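Local coordinates for adhesion protein (Streptococcus pseudopneumoniae 5247, PDB 7LM5), which probably captures zinc outside the cell and hands it to an ATP-binding cassette transporter for uptake, at residues T184-H189 against Y230-I235; T190-L195 against L260-S265; L204-I209 against T221-F226; T234-S239 against S282-E287. The protein carries 1 engineered substitution. One frame throughout, in Å; residues are numbered along the deposited sequence.

Interaction 1. Residues T184-H189 against Y230-I235; sequences TFVTQH and YKVKTI. With ZN (zinc ion), chain B.
The carbonyl oxygen Val-186 O accepts one hydrogen bond and one weaker CA-H contact from the neighbouring strand. The hydrogen bond comes from the backbone of Phe-236, just past the range 230-235. The weaker contact is with Ile-235, whose CA lies 3.6 Å from Val-186 O, with an angle of 140° at the hydrogen. No hydrogen bond joins the two ranges, so side chains carry the rest. Strands 184-187 and 234-237 are neighbours in a parallel sheet; helix 193-198, strand 202-205 and helix 217-229 lie between them in the chain. Thr-184 turns CG2 toward the chain that leaves helix 217-229, with CG2 anti to its backbone N and OG1 beside that N (chi1 -64°). This methyl touches two residues: Thr-184 CG2 lies 3.7 Å from Val-232 CG2 and 3.8 Å from Tyr-230 CB. The Thr-184 hydroxyl stands obliquely to the Tyr-230 ring. Val-186 CG2 meets Val-232 CG1 at 3.9 Å, the two side chains crossing at about a right angle. Val-186 CG1 comes within 4.3 Å of Ile-235 CG1. Val-227 and Phe-226 of helix 217-229 cover this apolar patch. Beyond Thr-187 the chain turns a corner. Thr-187 OG1 donates to His-189 O over 2.9 Å, arriving from above the carbonyl plane. His-189 NE2 then binds zinc at 2.5 Å, with His-125 and Glu-264 as the other protein ligands, and His-189 ND1 pairs with Glu-238. The chemistry is thus divided: apolar side chains meet along the strand, while the metal ligand follows its C-terminal end, the usual place for a site in a parallel sheet.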
loop_
_atom_site.group_PDB
_atom_site.type_symbol
_atom_site.label_atom_id
_atom_site.label_comp_id
_atom_site.label_asym_id
_atom_site.label_seq_id
_atom_site.Cartn_x
_atom_site.Cartn_y
_atom_site.Cartn_z
ATOM N N THR A 184 2.398 -20.156 -4.256
ATOM C CA THR A 184 1.483 -19.490 -5.170
ATOM C C THR A 184 0.170 -19.206 -4.454
ATOM O O THR A 184 -0.395 -20.095 -3.810
ATOM C CB THR A 184 1.235 -20.346 -6.416
ATOM O OG1 THR A 184 2.457 -20.490 -7.150
ATOM C CG2 THR A 184 0.191 -19.701 -7.306
ATOM N N PHE A 185 -0.308 -17.967 -4.563
ATOM C CA PHE A 185 -1.565 -17.572 -3.948
ATOM C C PHE A 185 -2.287 -16.589 -4.859
ATOM O O PHE A 185 -1.681 -15.934 -5.708
ATOM C CB PHE A 185 -1.350 -16.966 -2.550
ATOM C CG PHE A 185 -0.588 -15.669 -2.552
ATOM C CD1 PHE A 185 0.780 -15.649 -2.772
ATOM C CD2 PHE A 185 -1.239 -14.471 -2.304
ATOM C CE1 PHE A 185 1.483 -14.456 -2.765
ATOM C CE2 PHE A 185 -0.543 -13.273 -2.295
ATOM C CZ PHE A 185 0.820 -13.267 -2.525
ATOM N N VAL A 186 -3.604 -16.501 -4.674
ATOM C CA VAL A 186 -4.469 -15.662 -5.495
ATOM C C VAL A 186 -5.249 -14.730 -4.578
ATOM O O VAL A 186 -5.818 -15.176 -3.575
ATOM C CB VAL A 186 -5.431 -16.504 -6.356
ATOM C CG1 VAL A 186 -6.335 -15.603 -7.186
ATOM C CG2 VAL A 186 -4.648 -17.456 -7.250
ATOM N N THR A 187 -5.276 -13.445 -4.920
ATOM C CA THR A 187 -5.944 -12.432 -4.116
ATOM C C THR A 187 -6.997 -11.708 -4.947
ATOM O O THR A 187 -7.069 -11.851 -6.171
ATOM C CB THR A 187 -4.934 -11.432 -3.539
ATOM O OG1 THR A 187 -4.219 -10.797 -4.607
ATOM C CG2 THR A 187 -3.948 -12.149 -2.630
ATOM N N GLN A 188 -7.817 -10.912 -4.252
ATOM C CA GLN A 188 -8.979 -10.291 -4.886
ATOM C C GLN A 188 -8.569 -9.334 -6.000
ATOM O O GLN A 188 -9.213 -9.291 -7.055
ATOM C CB GLN A 188 -9.821 -9.569 -3.835
ATOM C CG GLN A 188 -11.119 -8.993 -4.368
ATOM C CD GLN A 188 -12.081 -8.619 -3.259
ATOM O OE1 GLN A 188 -12.636 -9.487 -2.585
ATOM N NE2 GLN A 188 -12.284 -7.320 -3.063
ATOM N N HIS A 189 -7.514 -8.552 -5.786
ATOM C CA HIS A 189 -6.943 -7.740 -6.851
ATOM C C HIS A 189 -5.427 -7.740 -6.708
ATOM O O HIS A 189 -4.873 -8.186 -5.700
ATOM C CB HIS A 189 -7.518 -6.313 -6.857
ATOM C CG HIS A 189 -6.979 -5.424 -5.780
ATOM N ND1 HIS A 189 -7.324 -5.564 -4.453
ATOM C CD2 HIS A 189 -6.142 -4.361 -5.841
ATOM C CE1 HIS A 189 -6.708 -4.638 -3.741
ATOM N NE2 HIS A 189 -5.987 -3.893 -4.559
ATOM N N TYR A 230 -1.321 -24.571 -10.335
ATOM C CA TYR A 230 -0.478 -24.519 -9.149
ATOM C C TYR A 230 -1.194 -25.004 -7.893
ATOM O O TYR A 230 -0.706 -24.760 -6.784
ATOM C CB TYR A 230 0.048 -23.096 -8.951
ATOM C CG TYR A 230 0.817 -22.583 -10.150
ATOM C CD1 TYR A 230 2.175 -22.838 -10.287
ATOM C CD2 TYR A 230 0.181 -21.860 -11.151
ATOM C CE1 TYR A 230 2.880 -22.380 -11.385
ATOM C CE2 TYR A 230 0.879 -21.398 -12.253
ATOM C CZ TYR A 230 2.227 -21.660 -12.364
ATOM O OH TYR A 230 2.926 -21.202 -13.459
ATOM N N LYS A 231 -2.333 -25.683 -8.050
ATOM C CA LYS A 231 -3.050 -26.315 -6.941
ATOM C C LYS A 231 -3.417 -25.305 -5.855
ATOM O O LYS A 231 -3.297 -25.578 -4.660
ATOM C CB LYS A 231 -2.245 -27.478 -6.354
ATOM C CG LYS A 231 -1.793 -28.497 -7.392
ATOM C CD LYS A 231 -1.895 -29.915 -6.854
ATOM C CE LYS A 231 -1.389 -30.930 -7.866
ATOM N NZ LYS A 231 0.079 -30.808 -8.084
ATOM N N VAL A 232 -3.870 -24.126 -6.278
ATOM C CA VAL A 232 -4.287 -23.098 -5.331
ATOM C C VAL A 232 -5.610 -23.518 -4.704
ATOM O O VAL A 232 -6.594 -23.773 -5.407
ATOM C CB VAL A 232 -4.402 -21.733 -6.020
ATOM C CG1 VAL A 232 -4.804 -20.665 -5.016
ATOM C CG2 VAL A 232 -3.089 -21.368 -6.694
ATOM N N LYS A 233 -5.637 -23.592 -3.375
ATOM C CA LYS A 233 -6.814 -24.037 -2.642
ATOM C C LYS A 233 -7.566 -22.896 -1.970
ATOM O O LYS A 233 -8.604 -23.141 -1.348
ATOM C CB LYS A 233 -6.417 -25.074 -1.586
ATOM C CG LYS A 233 -5.494 -26.167 -2.098
ATOM C CD LYS A 233 -6.160 -27.001 -3.182
ATOM C CE LYS A 233 -5.233 -28.106 -3.674
ATOM N NZ LYS A 233 -4.797 -29.002 -2.567
ATOM N N THR A 234 -7.075 -21.663 -2.078
ATOM C CA THR A 234 -7.662 -20.540 -1.360
ATOM C C THR A 234 -7.565 -19.280 -2.207
ATOM O O THR A 234 -6.515 -19.005 -2.794
ATOM C CB THR A 234 -6.959 -20.327 -0.012
ATOM O OG1 THR A 234 -7.162 -21.474 0.822
ATOM C CG2 THR A 234 -7.500 -19.091 0.695
ATOM N N ILE A 235 -8.660 -18.527 -2.268
ATOM C CA ILE A 235 -8.685 -17.204 -2.882
ATOM C C ILE A 235 -8.859 -16.183 -1.766
ATOM O O ILE A 235 -9.810 -16.267 -0.981
ATOM C CB ILE A 235 -9.803 -17.078 -3.928
ATOM C CG1 ILE A 235 -9.440 -17.860 -5.193
ATOM C CG2 ILE A 235 -10.065 -15.616 -4.255
ATOM C CD1 ILE A 235 -10.489 -17.781 -6.280
HETATM ZN ZN ZN B . -4.742 -1.739 -4.772
#

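Interaction 2. Residues T190-L195 against L260-S265; sequences TAFSYL and LNPLES. With ZN (zinc ion), chain B.
In the zinc site between the lobes, Ala-191 CB lies 4.2 Å from Glu-264 OE2. Glu-264 OE2 binds the zinc ion at 1.9 Å. Glu-264 OE1 stays 3.3 Å from the zinc, so the carboxylate binds through one oxygen. The side chain of Glu-264 is extended beyond CG. Ala-191 CB also packs on Pro-262 CB at 4.0 Å. Phe-192 is the N-cap residue of helix 193-198, and its ring points from there into the loop that follows strand 256-259. With Phe-192 CG anti to the carbonyl carbon (chi1 -60°), the ring is carried to Leu-260 and Pro-262. Leu-260 CD2 sits over one face of the Phe-192 ring in a CH-pi contact, 3.8 Å from the centroid and 15° off the normal. Phe-192 CZ is 3.6 Å from Leu-260 CG. At the ring edge, near its plane, lies the carbonyl carbon of Asn-261. Phe-192 CZ also reaches Pro-262 CB at 3.8 Å. The loop is folded by an Asx turn, in which Leu-263 N donates to Asn-261 OD1 over 2.7 Å. Phe-185 and Thr-187 of strand 184-187 also touch Phe-192.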
loop_
_atom_site.group_PDB
_atom_site.type_symbol
_atom_site.label_atom_id
_atom_site.label_comp_id
_atom_site.label_asym_id
_atom_site.label_seq_id
_atom_site.Cartn_x
_atom_site.Cartn_y
_atom_site.Cartn_z
ATOM N N THR A 190 -4.753 -7.247 -7.748
ATOM C CA THR A 190 -3.296 -7.338 -7.858
ATOM C C THR A 190 -2.663 -6.281 -6.956
ATOM O O THR A 190 -2.280 -5.189 -7.383
ATOM C CB THR A 190 -2.861 -7.177 -9.308
ATOM O OG1 THR A 190 -3.633 -8.057 -10.136
ATOM C CG2 THR A 190 -1.385 -7.515 -9.465
ATOM N N ALA A 191 -2.539 -6.631 -5.675
ATOM C CA ALA A 191 -2.012 -5.717 -4.672
ATOM C C ALA A 191 -0.839 -6.271 -3.877
ATOM O O ALA A 191 -0.189 -5.502 -3.161
ATOM C CB ALA A 191 -3.120 -5.309 -3.687
ATOM N N PHE A 192 -0.545 -7.568 -3.975
ATOM C CA PHE A 192 0.476 -8.203 -3.152
ATOM C C PHE A 192 1.694 -8.633 -3.967
ATOM O O PHE A 192 2.374 -9.599 -3.613
ATOM C CB PHE A 192 -0.116 -9.396 -2.405
ATOM C CG PHE A 192 -1.258 -9.034 -1.496
ATOM C CD1 PHE A 192 -1.027 -8.690 -0.176
ATOM C CD2 PHE A 192 -2.561 -9.033 -1.966
ATOM C CE1 PHE A 192 -2.074 -8.355 0.660
ATOM C CE2 PHE A 192 -3.613 -8.698 -1.133
ATOM C CZ PHE A 192 -3.368 -8.358 0.179
ATOM N N SER A 193 1.985 -7.917 -5.054
ATOM C CA SER A 193 3.130 -8.280 -5.883
ATOM C C SER A 193 4.445 -8.020 -5.157
ATOM O O SER A 193 5.372 -8.835 -5.232
ATOM C CB SER A 193 3.085 -7.514 -7.205
ATOM O OG SER A 193 4.132 -7.920 -8.066
ATOM N N TYR A 194 4.543 -6.895 -4.443
ATOM C CA TYR A 194 5.774 -6.585 -3.722
ATOM C C TYR A 194 5.985 -7.535 -2.549
ATOM O O TYR A 194 7.123 -7.914 -2.248
ATOM C CB TYR A 194 5.752 -5.135 -3.243
ATOM C CG TYR A 194 5.931 -4.120 -4.349
ATOM C CD1 TYR A 194 4.838 -3.622 -5.045
ATOM C CD2 TYR A 194 7.193 -3.661 -4.697
ATOM C CE1 TYR A 194 4.997 -2.692 -6.056
ATOM C CE2 TYR A 194 7.363 -2.730 -5.707
ATOM C CZ TYR A 194 6.261 -2.250 -6.383
ATOM O OH TYR A 194 6.422 -1.324 -7.389
ATOM N N LEU A 195 4.904 -7.929 -1.874
ATOM C CA LEU A 195 5.033 -8.886 -0.780
ATOM C C LEU A 195 5.507 -10.241 -1.290
ATOM O O LEU A 195 6.333 -10.901 -0.647
ATOM C CB LEU A 195 3.700 -9.025 -0.044
ATOM C CG LEU A 195 3.699 -9.925 1.195
ATOM C CD1 LEU A 195 4.618 -9.357 2.267
ATOM C CD2 LEU A 195 2.288 -10.111 1.735
ATOM N N LEU A 260 -7.614 -11.266 3.447
ATOM C CA LEU A 260 -6.249 -10.753 3.343
ATOM C C LEU A 260 -6.355 -9.269 3.003
ATOM O O LEU A 260 -6.622 -8.911 1.853
ATOM C CB LEU A 260 -5.448 -11.515 2.296
ATOM C CG LEU A 260 -3.942 -11.248 2.264
ATOM C CD1 LEU A 260 -3.301 -11.664 3.577
ATOM C CD2 LEU A 260 -3.290 -11.969 1.093
ATOM N N ASN A 261 -6.150 -8.422 4.004
ATOM C CA ASN A 261 -6.342 -6.988 3.832
ATOM C C ASN A 261 -5.107 -6.365 3.203
ATOM O O ASN A 261 -4.010 -6.471 3.765
ATOM C CB ASN A 261 -6.633 -6.334 5.180
ATOM C CG ASN A 261 -7.194 -4.929 5.045
ATOM O OD1 ASN A 261 -7.011 -4.263 4.026
ATOM N ND2 ASN A 261 -7.884 -4.468 6.084
ATOM N N PRO A 262 -5.224 -5.709 2.039
ATOM C CA PRO A 262 -4.091 -4.963 1.485
ATOM C C PRO A 262 -3.814 -3.645 2.192
ATOM O O PRO A 262 -2.942 -2.893 1.741
ATOM C CB PRO A 262 -4.519 -4.724 0.029
ATOM C CG PRO A 262 -6.004 -4.694 0.085
ATOM C CD PRO A 262 -6.399 -5.684 1.150
ATOM N N LEU A 263 -4.540 -3.351 3.274
ATOM C CA LEU A 263 -4.342 -2.141 4.075
ATOM C C LEU A 263 -4.553 -0.874 3.249
ATOM O O LEU A 263 -3.866 0.132 3.433
ATOM C CB LEU A 263 -2.963 -2.132 4.740
ATOM C CG LEU A 263 -2.628 -3.353 5.601
ATOM C CD1 LEU A 263 -1.320 -3.146 6.351
ATOM C CD2 LEU A 263 -3.763 -3.666 6.565
ATOM N N GLU A 264 -5.517 -0.917 2.329
ATOM C CA GLU A 264 -5.885 0.271 1.573
ATOM C C GLU A 264 -6.971 1.086 2.259
ATOM O O GLU A 264 -7.152 2.262 1.923
ATOM C CB GLU A 264 -6.333 -0.116 0.161
ATOM C CG GLU A 264 -5.219 -0.730 -0.670
ATOM C CD GLU A 264 -5.643 -1.046 -2.090
ATOM O OE1 GLU A 264 -6.802 -0.755 -2.452
ATOM O OE2 GLU A 264 -4.810 -1.589 -2.844
ATOM N N SER A 265 -7.689 0.490 3.206
ATOM C CA SER A 265 -8.611 1.204 4.072
ATOM C C SER A 265 -8.177 1.011 5.520
ATOM O O SER A 265 -7.494 0.042 5.861
ATOM C CB SER A 265 -10.055 0.721 3.880
ATOM O OG SER A 265 -10.189 -0.641 4.242
HETATM ZN ZN ZN B . -4.742 -1.739 -4.772
#

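Interaction 3. Residues L204-I209 against T221-F226; sequences LGIAGI and TEIQEF
One face of the Phe-226 ring is covered by Leu-204. Leu-204 CB makes a CH-pi contact there, 3.8 Å from the ring centroid and 24° off the normal. It sits toward the rim, and its closest ring atom is Phe-226 CE2 at 3.5 Å. Leu-204 CD2 lies over the same face nearer the root of the ring, 3.5 Å from Phe-226 CG. The leucine therefore lies along the ring from CE2 back to CG, and the two side chains slide past each other in opposite directions. Both have CG anti to the backbone N (chi1 -177° for Leu-204, -175° for Phe-226), which points each along the other. The Phe-226 ring also meets the ring of Tyr-230, and it touches Thr-184 and Val-186 of the next strand. The fold here is a beta-alpha-beta crossover in the lobe that holds strands 184-187 and 234-237. Edge strand 202-205 leads into helix 217-229, which covers one face of the parallel sheet and returns to strand 234-237. One helical turn before Phe-226, Ile-223 points to the same sheet. Its CG1 branch does the touching: Leu-204 CD2 is 4.0 Å from Ile-223 CG1. Beyond it, Ile-223 CD1 ends 3.7 Å from Ile-206 O, a contact of methyl against backbone. The Ile-206 side chain crosses Ile-223 at about a right angle, with Ile-206 CG2 4.1 Å from Ile-223 CD1. The chain turns a corner at Ile-206. Leu-249 of helix 246-253 packs on Ile-223, and Ala-246 and Pro-215 touch Ile-206.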
loop_
_atom_site.group_PDB
_atom_site.type_symbol
_atom_site.label_atom_id
_atom_site.label_comp_id
_atom_site.label_asym_id
_atom_site.label_seq_id
_atom_site.Cartn_x
_atom_site.Cartn_y
_atom_site.Cartn_z
ATOM N N LEU A 204 -1.236 -14.098 -8.251
ATOM C CA LEU A 204 -2.082 -13.642 -9.344
ATOM C C LEU A 204 -3.291 -12.942 -8.748
ATOM O O LEU A 204 -3.908 -13.456 -7.811
ATOM C CB LEU A 204 -2.532 -14.798 -10.245
ATOM C CG LEU A 204 -3.372 -14.358 -11.447
ATOM C CD1 LEU A 204 -2.565 -13.440 -12.355
ATOM C CD2 LEU A 204 -3.901 -15.553 -12.221
ATOM N N GLY A 205 -3.617 -11.772 -9.281
ATOM C CA GLY A 205 -4.774 -11.015 -8.839
ATOM C C GLY A 205 -5.955 -11.256 -9.765
ATOM O O GLY A 205 -5.807 -11.264 -10.987
ATOM N N ILE A 206 -7.124 -11.475 -9.162
ATOM C CA ILE A 206 -8.353 -11.563 -9.947
ATOM C C ILE A 206 -8.561 -10.268 -10.723
ATOM O O ILE A 206 -8.516 -10.245 -11.957
ATOM C CB ILE A 206 -9.553 -11.882 -9.039
ATOM C CG1 ILE A 206 -9.284 -13.159 -8.241
ATOM C CG2 ILE A 206 -10.824 -12.024 -9.866
ATOM C CD1 ILE A 206 -10.401 -13.531 -7.294
ATOM N N ALA A 207 -8.767 -9.168 -10.007
ATOM C CA ALA A 207 -8.780 -7.855 -10.627
ATOM C C ALA A 207 -7.354 -7.339 -10.794
ATOM O O ALA A 207 -6.403 -7.869 -10.216
ATOM C CB ALA A 207 -9.617 -6.883 -9.799
ATOM N N GLY A 208 -7.211 -6.282 -11.591
ATOM C CA GLY A 208 -5.913 -5.693 -11.860
ATOM C C GLY A 208 -5.375 -4.890 -10.698
ATOM O O GLY A 208 -5.694 -5.142 -9.529
ATOM N N ILE A 209 -4.536 -3.904 -11.028
ATOM C CA ILE A 209 -3.961 -3.033 -10.005
ATOM C C ILE A 209 -5.062 -2.344 -9.208
ATOM O O ILE A 209 -4.979 -2.225 -7.979
ATOM C CB ILE A 209 -3.004 -2.018 -10.654
ATOM C CG1 ILE A 209 -1.735 -2.720 -11.132
ATOM C CG2 ILE A 209 -2.663 -0.892 -9.686
ATOM C CD1 ILE A 209 -0.884 -3.273 -10.008
ATOM N N THR A 221 -10.780 -17.031 -17.575
ATOM C CA THR A 221 -10.392 -18.395 -17.922
ATOM C C THR A 221 -8.938 -18.664 -17.553
ATOM O O THR A 221 -8.590 -19.772 -17.132
ATOM C CB THR A 221 -10.624 -18.642 -19.414
ATOM O OG1 THR A 221 -11.995 -18.375 -19.735
ATOM C CG2 THR A 221 -10.296 -20.084 -19.782
ATOM N N GLU A 222 -8.074 -17.656 -17.697
ATOM C CA GLU A 222 -6.679 -17.826 -17.303
ATOM C C GLU A 222 -6.542 -17.960 -15.792
ATOM O O GLU A 222 -5.681 -18.704 -15.306
ATOM C CB GLU A 222 -5.838 -16.659 -17.818
ATOM C CG GLU A 222 -5.832 -16.523 -19.330
ATOM C CD GLU A 222 -5.405 -17.800 -20.030
ATOM O OE1 GLU A 222 -4.466 -18.466 -19.545
ATOM O OE2 GLU A 222 -6.015 -18.140 -21.066
ATOM N N ILE A 223 -7.377 -17.246 -15.034
ATOM C CA ILE A 223 -7.374 -17.396 -13.582
ATOM C C ILE A 223 -7.826 -18.797 -13.190
ATOM O O ILE A 223 -7.319 -19.383 -12.226
ATOM C CB ILE A 223 -8.253 -16.310 -12.934
ATOM C CG1 ILE A 223 -7.731 -14.918 -13.291
ATOM C CG2 ILE A 223 -8.305 -16.481 -11.421
ATOM C CD1 ILE A 223 -8.649 -13.796 -12.868
ATOM N N GLN A 224 -8.780 -19.360 -13.935
ATOM C CA GLN A 224 -9.235 -20.719 -13.659
ATOM C C GLN A 224 -8.121 -21.730 -13.903
ATOM O O GLN A 224 -7.882 -22.619 -13.078
ATOM C CB GLN A 224 -10.461 -21.044 -14.514
ATOM C CG GLN A 224 -11.665 -20.163 -14.220
ATOM C CD GLN A 224 -12.757 -20.293 -15.264
ATOM O OE1 GLN A 224 -12.618 -21.034 -16.237
ATOM N NE2 GLN A 224 -13.852 -19.568 -15.066
ATOM N N GLU A 225 -7.424 -21.606 -15.037
ATOM C CA GLU A 225 -6.299 -22.494 -15.315
ATOM C C GLU A 225 -5.157 -22.272 -14.333
ATOM O O GLU A 225 -4.463 -23.226 -13.965
ATOM C CB GLU A 225 -5.807 -22.290 -16.747
ATOM C CG GLU A 225 -6.876 -22.469 -17.811
ATOM C CD GLU A 225 -6.366 -22.153 -19.204
ATOM O OE1 GLU A 225 -5.169 -21.818 -19.340
ATOM O OE2 GLU A 225 -7.161 -22.236 -20.164
ATOM N N PHE A 226 -4.951 -21.026 -13.899
ATOM C CA PHE A 226 -3.882 -20.729 -12.952
ATOM C C PHE A 226 -4.125 -21.414 -11.612
ATOM O O PHE A 226 -3.202 -21.993 -11.026
ATOM C CB PHE A 226 -3.762 -19.216 -12.773
ATOM C CG PHE A 226 -2.610 -18.790 -11.908
ATOM C CD1 PHE A 226 -1.352 -18.599 -12.453
ATOM C CD2 PHE A 226 -2.791 -18.560 -10.555
ATOM C CE1 PHE A 226 -0.293 -18.199 -11.663
ATOM C CE2 PHE A 226 -1.737 -18.161 -9.760
ATOM C CZ PHE A 226 -0.486 -17.978 -10.314
#

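Interaction 4. Residues T234-S239 against S282-E287; sequences TIFTES and SILAEE. With ZN (zinc ion), chain H.
Thr-234 and Phe-236 both face helix 273-288, which packs on the parallel sheet of this alpha/beta lobe. The strand 234-237 and the helix segment 282-287 run antiparallel, at 174°, with axes 11.3 Å apart. The Phe-236 ring projects toward the helix and is met obliquely by three residues. Leu-284 crosses it at about a right angle, with Leu-284 CD1 3.9 Å from Phe-236 CE2. Ile-283 CG2 lies 4.2 Å from Phe-236 CE1. Glu-287 CG comes to 3.7 Å from Phe-236 CZ. Over the centre of one ring face stands Thr-234 CG2, from the same strand. Thr-234 and Glu-287 approach from opposite directions. The glutamate chain bends at its second torsion (chi2 64°), which carries its carboxylate past the ring to the threonine hydroxyl. Ring and carboxylate planes are 79° apart. The apolar part of Glu-287 thus lines the aromatic ring while its charged end is held by a polar partner. Phe-185 and Leu-260 also touch Phe-236. On the helix, Glu-286 OE2 binds a separate zinc ion at 2.1 Å. Thr-234 OG1 donates to Glu-287 OE2 over 2.7 Å, meeting that oxygen from well above the carboxylate plane.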
loop_
_atom_site.group_PDB
_atom_site.type_symbol
_atom_site.label_atom_id
_atom_site.label_comp_id
_atom_site.label_asym_id
_atom_site.label_seq_id
_atom_site.Cartn_x
_atom_site.Cartn_y
_atom_site.Cartn_z
ATOM N N THR A 234 -7.075 -21.663 -2.078
ATOM C CA THR A 234 -7.662 -20.540 -1.360
ATOM C C THR A 234 -7.565 -19.280 -2.207
ATOM O O THR A 234 -6.515 -19.005 -2.794
ATOM C CB THR A 234 -6.959 -20.327 -0.012
ATOM O OG1 THR A 234 -7.162 -21.474 0.822
ATOM C CG2 THR A 234 -7.500 -19.091 0.695
ATOM N N ILE A 235 -8.660 -18.527 -2.268
ATOM C CA ILE A 235 -8.685 -17.204 -2.882
ATOM C C ILE A 235 -8.859 -16.183 -1.766
ATOM O O ILE A 235 -9.810 -16.267 -0.981
ATOM C CB ILE A 235 -9.803 -17.078 -3.928
ATOM C CG1 ILE A 235 -9.440 -17.860 -5.193
ATOM C CG2 ILE A 235 -10.065 -15.616 -4.255
ATOM C CD1 ILE A 235 -10.489 -17.781 -6.280
ATOM N N PHE A 236 -7.941 -15.224 -1.693
ATOM C CA PHE A 236 -7.949 -14.221 -0.636
ATOM C C PHE A 236 -8.819 -13.041 -1.052
ATOM O O PHE A 236 -8.510 -12.343 -2.024
ATOM C CB PHE A 236 -6.526 -13.761 -0.322
ATOM C CG PHE A 236 -5.686 -14.815 0.342
ATOM C CD1 PHE A 236 -5.800 -15.053 1.703
ATOM C CD2 PHE A 236 -4.784 -15.568 -0.392
ATOM C CE1 PHE A 236 -5.030 -16.022 2.319
ATOM C CE2 PHE A 236 -4.010 -16.538 0.220
ATOM C CZ PHE A 236 -4.134 -16.765 1.577
ATOM N N THR A 237 -9.902 -12.819 -0.312
ATOM C CA THR A 237 -10.829 -11.732 -0.574
ATOM C C THR A 237 -10.498 -10.533 0.313
ATOM O O THR A 237 -9.543 -10.542 1.094
ATOM C CB THR A 237 -12.271 -12.195 -0.353
ATOM O OG1 THR A 237 -12.392 -12.785 0.948
ATOM C CG2 THR A 237 -12.672 -13.218 -1.409
ATOM N N GLU A 238 -11.305 -9.483 0.184
ATOM C CA GLU A 238 -11.142 -8.261 0.954
ATOM C C GLU A 238 -12.411 -7.970 1.744
ATOM O O GLU A 238 -13.522 -8.274 1.299
ATOM C CB GLU A 238 -10.810 -7.071 0.044
ATOM C CG GLU A 238 -9.391 -7.078 -0.495
ATOM C CD GLU A 238 -9.170 -6.032 -1.569
ATOM O OE1 GLU A 238 -8.993 -6.414 -2.744
ATOM O OE2 GLU A 238 -9.185 -4.827 -1.240
ATOM N N SER A 239 -12.234 -7.379 2.920
ATOM C CA SER A 239 -13.359 -7.039 3.784
ATOM C C SER A 239 -14.161 -5.877 3.208
ATOM O O SER A 239 -15.152 -6.081 2.507
ATOM C CB SER A 239 -12.868 -6.693 5.192
ATOM O OG SER A 239 -12.185 -7.789 5.778
ATOM N N SER A 282 0.982 -13.205 8.564
ATOM C CA SER A 282 0.790 -14.463 9.279
ATOM C C SER A 282 -0.371 -15.257 8.694
ATOM O O SER A 282 -0.326 -16.492 8.651
ATOM C CB SER A 282 0.564 -14.193 10.766
ATOM O OG SER A 282 0.438 -15.405 11.489
ATOM N N ILE A 283 -1.422 -14.566 8.245
ATOM C CA ILE A 283 -2.520 -15.243 7.559
ATOM C C ILE A 283 -2.017 -15.898 6.279
ATOM O O ILE A 283 -2.410 -17.021 5.941
ATOM C CB ILE A 283 -3.664 -14.250 7.276
ATOM C CG1 ILE A 283 -4.280 -13.752 8.585
ATOM C CG2 ILE A 283 -4.725 -14.884 6.389
ATOM C CD1 ILE A 283 -5.327 -12.675 8.394
ATOM N N LEU A 284 -1.128 -15.212 5.557
ATOM C CA LEU A 284 -0.614 -15.751 4.302
ATOM C C LEU A 284 0.362 -16.896 4.546
ATOM O O LEU A 284 0.358 -17.889 3.808
ATOM C CB LEU A 284 0.053 -14.638 3.495
ATOM C CG LEU A 284 0.655 -15.018 2.143
ATOM C CD1 LEU A 284 -0.426 -15.511 1.192
ATOM C CD2 LEU A 284 1.410 -13.840 1.545
ATOM N N ALA A 285 1.201 -16.781 5.578
ATOM C CA ALA A 285 2.212 -17.803 5.824
ATOM C C ALA A 285 1.585 -19.106 6.307
ATOM O O ALA A 285 2.054 -20.194 5.949
ATOM C CB ALA A 285 3.239 -17.295 6.834
ATOM N N GLU A 286 0.531 -19.021 7.121
ATOM C CA GLU A 286 -0.107 -20.235 7.620
ATOM C C GLU A 286 -0.881 -20.957 6.524
ATOM O O GLU A 286 -1.039 -22.180 6.582
ATOM C CB GLU A 286 -1.028 -19.907 8.794
ATOM C CG GLU A 286 -0.295 -19.439 10.040
ATOM C CD GLU A 286 -1.184 -19.415 11.268
ATOM O OE1 GLU A 286 -2.369 -19.795 11.155
ATOM O OE2 GLU A 286 -0.697 -19.017 12.347
ATOM N N GLU A 287 -1.366 -20.223 5.522
ATOM C CA GLU A 287 -2.077 -20.855 4.417
ATOM C C GLU A 287 -1.116 -21.536 3.448
ATOM O O GLU A 287 -1.406 -22.629 2.950
ATOM C CB GLU A 287 -2.932 -19.819 3.682
ATOM C CG GLU A 287 -3.504 -20.300 2.355
ATOM C CD GLU A 287 -4.487 -21.447 2.513
ATOM O OE1 GLU A 287 -5.086 -21.580 3.602
ATOM O OE2 GLU A 287 -4.661 -22.214 1.543
HETATM ZN ZN ZN H . -1.826 -19.469 14.023
#

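Overall arrangement
Interactions 1, 3 and 4 reach one parallel sheet; interaction 2 lies in the loops beside it. Interactions 1 and 4 share Thr-234 and Ile-235, and their centres lie about 9 Å apart. Interaction 3 covers one face of the sheet with helix 217-229, and interaction 4 covers the other with helix 273-288. Interactions 1 and 2 meet at the zinc, where His-189 NE2 and Glu-264 OE2 are 3.1 Å apart as fellow ligands. Interaction 4 supplies the second shell: Glu-238 OE1 lies 2.5 Å from His-189 ND1, a probable hydrogen bond that would orient the imidazole. Interactions 2 and 3 meet where Thr-190 OG1 lies 2.8 Å from Ala-207 O, a probable hydrogen bond.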